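PDB 1K32: tricorn protease from Thermoplasma acidophilum, which probably degrades peptides released by the proteasome, acting as a large hexameric serine protease whose beta propellers are thought to gate substrate access. Local coordinates for residues I563-S567 and S568-Y572; V200-S203 and T204-S208; Y703-S706 and N707-E711. All coordinates share one frame; numbering follows the deposited sequence.

Interaction 1. Residues I563-S567 and S568-Y572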
# COMPACT_ATOMS: atom_id res chain seq x y z
N ILE A 563 -8.28 -29.65 5.98
CA ILE A 563 -6.97 -29.96 5.44
C ILE A 563 -5.89 -29.47 6.41
O ILE A 563 -5.56 -28.28 6.45
CB ILE A 563 -6.78 -29.28 4.06
CG1 ILE A 563 -7.83 -29.82 3.08
CG2 ILE A 563 -5.37 -29.52 3.52
CD1 ILE A 563 -7.90 -29.05 1.78
N PRO A 564 -5.33 -30.38 7.22
CA PRO A 564 -4.28 -30.02 8.18
C PRO A 564 -2.93 -29.78 7.50
O PRO A 564 -2.43 -30.64 6.77
CB PRO A 564 -4.26 -31.22 9.11
CG PRO A 564 -4.50 -32.35 8.16
CD PRO A 564 -5.64 -31.82 7.31
N LEU A 565 -2.36 -28.61 7.73
CA LEU A 565 -1.07 -28.25 7.15
C LEU A 565 -0.03 -28.08 8.26
O LEU A 565 -0.32 -28.30 9.43
CB LEU A 565 -1.20 -26.96 6.35
CG LEU A 565 -2.17 -27.05 5.17
CD1 LEU A 565 -2.33 -25.68 4.52
CD2 LEU A 565 -1.66 -28.07 4.18
N GLU A 566 1.18 -27.68 7.88
CA GLU A 566 2.26 -27.51 8.85
C GLU A 566 1.88 -26.59 10.01
O GLU A 566 1.86 -27.01 11.16
CB GLU A 566 3.53 -27.00 8.17
CG GLU A 566 4.74 -26.94 9.09
CD GLU A 566 6.04 -26.71 8.35
OE1 GLU A 566 7.10 -26.70 9.00
OE2 GLU A 566 6.00 -26.53 7.11
N SER A 567 1.58 -25.33 9.71
CA SER A 567 1.22 -24.40 10.76
C SER A 567 -0.18 -23.83 10.61
O SER A 567 -0.50 -22.79 11.19
CB SER A 567 2.26 -23.28 10.85
OG SER A 567 2.51 -22.70 9.58
N SER A 568 -1.02 -24.50 9.85
CA SER A 568 -2.39 -24.04 9.66
C SER A 568 -3.29 -25.17 9.21
O SER A 568 -2.81 -26.22 8.77
CB SER A 568 -2.45 -22.91 8.64
OG SER A 568 -2.04 -23.37 7.37
N ILE A 569 -4.59 -24.94 9.33
CA ILE A 569 -5.59 -25.90 8.92
C ILE A 569 -6.58 -25.20 8.01
O ILE A 569 -7.14 -24.17 8.37
CB ILE A 569 -6.33 -26.47 10.15
CG1 ILE A 569 -5.33 -27.19 11.06
CG2 ILE A 569 -7.45 -27.38 9.72
CD1 ILE A 569 -5.89 -27.68 12.36
N LEU A 570 -6.77 -25.74 6.80
CA LEU A 570 -7.72 -25.15 5.87
C LEU A 570 -9.04 -25.81 6.13
O LEU A 570 -9.09 -26.99 6.47
CB LEU A 570 -7.29 -25.38 4.42
CG LEU A 570 -6.22 -24.46 3.81
CD1 LEU A 570 -6.83 -23.12 3.45
CD2 LEU A 570 -5.09 -24.26 4.80
N ILE A 571 -10.12 -25.05 5.99
CA ILE A 571 -11.45 -25.59 6.22
C ILE A 571 -12.45 -25.06 5.20
O ILE A 571 -12.54 -23.86 4.96
CB ILE A 571 -11.97 -25.20 7.62
CG1 ILE A 571 -11.00 -25.71 8.69
CG2 ILE A 571 -13.38 -25.75 7.81
CD1 ILE A 571 -11.27 -25.16 10.08
N TYR A 572 -13.20 -25.98 4.59
CA TYR A 572 -14.21 -25.59 3.62
C TYR A 572 -15.47 -25.33 4.44
O TYR A 572 -15.98 -26.23 5.10
CB TYR A 572 -14.47 -26.72 2.62
CG TYR A 572 -15.28 -26.28 1.42
CD1 TYR A 572 -14.65 -25.90 0.24
CD2 TYR A 572 -16.68 -26.22 1.47
CE1 TYR A 572 -15.38 -25.48 -0.87
CE2 TYR A 572 -17.42 -25.80 0.37
CZ TYR A 572 -16.76 -25.43 -0.81
OH TYR A 572 -17.47 -25.01 -1.92
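Ile563 and Leu570 face each other as an antiparallel hydrogen-bonded pair, and the chain between them folds back through a tight turn. Three backbone bonds fasten it. Ile563 N reaches Leu570 O at 2.8 Å, and Leu570 N answers to Ile563 O at the same length. Nearer the turn, Leu565 N meets Ser568 O at 2.6 Å, arriving nearly along the C=O axis although the bond is bent at the hydrogen. This short bond spans Glu566 and Ser567, where the chain reverses in a beta turn. Ser568 N, buried beside it, has no partner, and Ile569 CA adds a C-H contact of 3.4 Å to Ile563 O.

The apolar contacts follow the pairing. CB of Ile563 lies 3.9 Å from CB of Leu570, their side chains on one face of the sheet with Leu615 and Val606 beyond. Leu565, its CG anti to the carbonyl carbon (chi1 -61°), crosses Leu570 with that CG 4.1 Å from Leu570 CD2; the modelled place of its CD1, too close to the same methyl, is doubtful. The Leu565 side chain also touches Leu636. With a serine in place of Leu565 no branch would cover Leu570, and a gap would probably open between the turn and Leu636. The non-hydrogen-bonded pair Pro564 and Ile569 occupies the other face, where CG1 of Ile569 lies 4.2 Å from Pro564 CA and its side chain also reaches Ile552.

The outcome is a beta hairpin of strands 559-564 and 568-573. Strand 568-573 goes on to pair with 591-597, as Ile569 does with Tyr596, giving the four-stranded antiparallel meander characteristic of a beta-propeller blade.

Interaction 2. Residues V200-S203 and T204-S208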
# COMPACT_ATOMS: atom_id res chain seq x y z
N VAL A 200 -66.50 -42.08 -20.32
CA VAL A 200 -65.43 -43.08 -20.36
C VAL A 200 -64.50 -42.91 -19.15
O VAL A 200 -63.70 -41.97 -19.08
CB VAL A 200 -64.62 -42.99 -21.66
CG1 VAL A 200 -63.50 -44.01 -21.65
CG2 VAL A 200 -65.54 -43.25 -22.85
N ASP A 201 -64.66 -43.82 -18.20
CA ASP A 201 -63.89 -43.86 -16.98
C ASP A 201 -63.58 -45.35 -16.76
O ASP A 201 -64.39 -46.07 -16.19
CB ASP A 201 -64.73 -43.31 -15.82
CG ASP A 201 -63.92 -43.13 -14.54
OD1 ASP A 201 -62.99 -43.93 -14.30
OD2 ASP A 201 -64.23 -42.20 -13.76
N MET A 202 -62.43 -45.79 -17.24
CA MET A 202 -62.01 -47.18 -17.11
C MET A 202 -60.94 -47.31 -16.03
O MET A 202 -60.39 -46.31 -15.57
CB MET A 202 -61.46 -47.69 -18.44
CG MET A 202 -62.52 -47.77 -19.54
SD MET A 202 -61.87 -48.15 -21.18
CE MET A 202 -61.70 -46.61 -21.80
N SER A 203 -60.64 -48.54 -15.63
CA SER A 203 -59.64 -48.76 -14.62
C SER A 203 -58.27 -48.29 -15.10
O SER A 203 -57.46 -47.84 -14.29
CB SER A 203 -59.57 -50.25 -14.23
OG SER A 203 -59.13 -51.04 -15.32
N THR A 204 -58.03 -48.37 -16.41
CA THR A 204 -56.76 -47.95 -16.99
C THR A 204 -56.85 -46.58 -17.69
O THR A 204 -57.92 -46.01 -17.84
CB THR A 204 -56.23 -49.00 -18.01
OG1 THR A 204 -57.18 -49.17 -19.07
CG2 THR A 204 -56.00 -50.35 -17.31
N HIS A 205 -55.69 -46.08 -18.11
CA HIS A 205 -55.54 -44.79 -18.76
C HIS A 205 -55.99 -44.75 -20.23
O HIS A 205 -55.59 -45.57 -21.03
CB HIS A 205 -54.07 -44.38 -18.68
CG HIS A 205 -53.74 -43.15 -19.45
ND1 HIS A 205 -54.23 -41.90 -19.11
CD2 HIS A 205 -52.91 -42.95 -20.50
CE1 HIS A 205 -53.71 -40.99 -19.91
NE2 HIS A 205 -52.90 -41.60 -20.76
N VAL A 206 -56.82 -43.77 -20.57
CA VAL A 206 -57.29 -43.63 -21.93
C VAL A 206 -56.54 -42.47 -22.56
O VAL A 206 -56.44 -41.40 -21.97
CB VAL A 206 -58.80 -43.33 -21.96
CG1 VAL A 206 -59.25 -42.98 -23.37
CG2 VAL A 206 -59.57 -44.54 -21.44
N SER A 207 -56.01 -42.70 -23.76
CA SER A 207 -55.25 -41.68 -24.45
C SER A 207 -55.65 -41.51 -25.91
O SER A 207 -56.27 -42.38 -26.51
CB SER A 207 -53.76 -42.03 -24.38
OG SER A 207 -53.53 -43.26 -25.05
N SER A 208 -55.29 -40.36 -26.47
CA SER A 208 -55.55 -40.06 -27.88
C SER A 208 -56.93 -40.38 -28.43
O SER A 208 -57.07 -41.16 -29.38
CB SER A 208 -54.50 -40.76 -28.75
OG SER A 208 -53.21 -40.36 -28.34
O HOH W 1 -60.19 -44.32 -17.75
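Met202 bends over the inside of a curve in the chain to meet Val206. Its CB sits 4.0 Å from Thr204 O, where the chain begins to turn back. CG, anti to the carbonyl carbon (chi1 -67°), passes 4.4 Å from Val200 CG1. SD then passes across Val206, 4.3 Å from its CG2. At SD the chain bends (chi3 -95°), which turns the methyl CE toward the two valines; the modelled CE is too close to both of them, so its placing is doubtful.

Val200 and Val206 close the group, crossing at about a right angle with CG1 of the first 4.0 Å from CG2 of the second.

The two arms of the curve are joined by water rather than by a direct backbone bond. One water accepts from Met202 N at 2.7 Å and can donate to Thr204 O, 2.8 Å away, one of several acceptors within its reach; the angle at its oxygen is about 110°, close to tetrahedral. Met202 O is held by Arg184, which also makes a salt bridge to Asp201, and the hydroxyl of Thr204 has its partner in Thr220.

Strand 195-200 is the last strand of one four-stranded sheet and strand 207-212 opens the next, Val200 pairing with Ile187 in the former and Ser207 with Ile219 of strand 215-220 in the latter. The curve is thus the crossing from one propeller blade to its successor, with Met202 and Val206 packed against Phe218 of the second blade.

Interaction 3. Residues Y703-S706 and N707-E711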
# COMPACT_ATOMS: atom_id res chain seq x y z
N TYR A 703 -33.94 -36.70 -29.29
CA TYR A 703 -35.37 -36.86 -29.06
C TYR A 703 -35.83 -38.27 -29.43
O TYR A 703 -36.64 -38.87 -28.73
CB TYR A 703 -36.18 -35.85 -29.86
CG TYR A 703 -37.62 -35.80 -29.41
CD1 TYR A 703 -37.93 -35.52 -28.08
CD2 TYR A 703 -38.67 -36.06 -30.29
CE1 TYR A 703 -39.25 -35.50 -27.63
CE2 TYR A 703 -40.01 -36.04 -29.84
CZ TYR A 703 -40.28 -35.75 -28.51
OH TYR A 703 -41.57 -35.72 -28.04
N ASP A 704 -35.33 -38.78 -30.56
CA ASP A 704 -35.62 -40.13 -31.04
C ASP A 704 -35.26 -41.13 -29.93
O ASP A 704 -36.05 -42.00 -29.59
CB ASP A 704 -34.78 -40.47 -32.27
CG ASP A 704 -35.22 -39.73 -33.51
OD1 ASP A 704 -34.44 -39.67 -34.49
OD2 ASP A 704 -36.35 -39.20 -33.53
N LEU A 705 -34.05 -40.96 -29.39
CA LEU A 705 -33.54 -41.84 -28.34
C LEU A 705 -34.44 -41.81 -27.12
O LEU A 705 -34.67 -42.84 -26.49
CB LEU A 705 -32.12 -41.43 -27.94
CG LEU A 705 -31.16 -42.55 -27.45
CD1 LEU A 705 -30.14 -41.95 -26.50
CD2 LEU A 705 -31.91 -43.65 -26.76
N SER A 706 -34.95 -40.62 -26.78
CA SER A 706 -35.83 -40.47 -25.63
C SER A 706 -37.11 -41.29 -25.80
O SER A 706 -37.55 -41.96 -24.87
CB SER A 706 -36.20 -38.99 -25.45
OG SER A 706 -37.28 -38.84 -24.55
N ASN A 707 -37.70 -41.23 -26.99
CA ASN A 707 -38.91 -41.98 -27.24
C ASN A 707 -38.69 -43.46 -26.96
O ASN A 707 -39.56 -44.13 -26.40
CB ASN A 707 -39.37 -41.80 -28.69
CG ASN A 707 -40.06 -40.46 -28.93
OD1 ASN A 707 -39.42 -39.39 -29.03
ND2 ASN A 707 -41.37 -40.50 -29.01
N VAL A 708 -37.53 -43.97 -27.35
CA VAL A 708 -37.21 -45.37 -27.15
C VAL A 708 -36.95 -45.66 -25.68
O VAL A 708 -37.53 -46.58 -25.12
CB VAL A 708 -35.97 -45.79 -27.99
CG1 VAL A 708 -35.61 -47.26 -27.73
CG2 VAL A 708 -36.27 -45.55 -29.50
N ILE A 709 -36.09 -44.86 -25.05
CA ILE A 709 -35.76 -45.07 -23.64
C ILE A 709 -36.98 -45.00 -22.73
O ILE A 709 -37.14 -45.82 -21.82
CB ILE A 709 -34.71 -44.06 -23.14
CG1 ILE A 709 -33.33 -44.45 -23.67
CG2 ILE A 709 -34.71 -44.00 -21.61
CD1 ILE A 709 -32.22 -43.56 -23.23
N VAL A 710 -37.83 -44.01 -22.96
CA VAL A 710 -39.01 -43.82 -22.14
C VAL A 710 -39.97 -45.00 -22.24
O VAL A 710 -40.54 -45.40 -21.24
CB VAL A 710 -39.75 -42.51 -22.53
CG1 VAL A 710 -41.09 -42.44 -21.80
CG2 VAL A 710 -38.89 -41.31 -22.17
N GLU A 711 -40.15 -45.54 -23.46
CA GLU A 711 -41.03 -46.69 -23.66
C GLU A 711 -40.49 -47.88 -22.88
O GLU A 711 -41.25 -48.60 -22.24
CB GLU A 711 -41.14 -47.05 -25.15
CG GLU A 711 -41.99 -46.09 -26.00
CD GLU A 711 -43.49 -46.34 -25.89
OE1 GLU A 711 -44.27 -45.63 -26.55
OE2 GLU A 711 -43.89 -47.26 -25.14
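Tyr703 and Asn707, one helical turn apart, meet almost at right angles: ring and amide planes stand 86° to each other. One corner of the amide lies 3.5 Å above a face of the ring, offset toward its rim. The amide is probably turned over in the model, so whether oxygen or nitrogen sits there is doubtful. CG of Tyr703 is anti to the backbone N (chi1 -168°), which sets a face of the ring under the Asn707 amide and carries the ring on toward Val54 and Asn56.

Leu705 and Ile709 lie obliquely on another flank. CD2 of Leu705 touches both CG1 and CD1 of Ile709, each at 3.5 Å, the approach to CG1 being tighter than usual between carbons. They face helix 656-674, with Leu705 on Phe660 and Met663 and Ile709 on Ala667.

These pairs are the i to i+4 neighbours of an alpha helix, 702-714, within the C1 domain, and the backbone repeats the spacing. Ile709 N bonds Leu705 O at 2.9 Å and Val710 N bonds Ser706 O at 2.8 Å, both nearly straight, whereas the bond from Val708 N to Asp704 O is weak.

Val710 brings CG2 against the oxygen of its partner carbonyl, 3.1 Å from Ser706 O, and the same methyl lies 3.8 Å from Ser706 OG. CG2 of Val708 passes beside Asp704 O, 3.6 Å off, and the side chain packs on Tyr692 of helix 678-693.

From the N terminus the chain meets interaction 2 first, where residues 200-208 close the short connection between two blades of the first propeller. Interaction 1 follows much later, closing the turn of a hairpin in a blade of the second propeller. Interaction 3 comes last and closes no loop, lying within one helix of the C1 domain. The three run in series, none nesting in or crossing another. Interactions 1 and 2 lie on opposite sides of the chain's centre, their centres 63 Å apart. Interaction 3 is nearer interaction 2, 23 Å between centres, and its helix touches the first propeller: Glu711 forms salt bridges with Lys177 and Arg250.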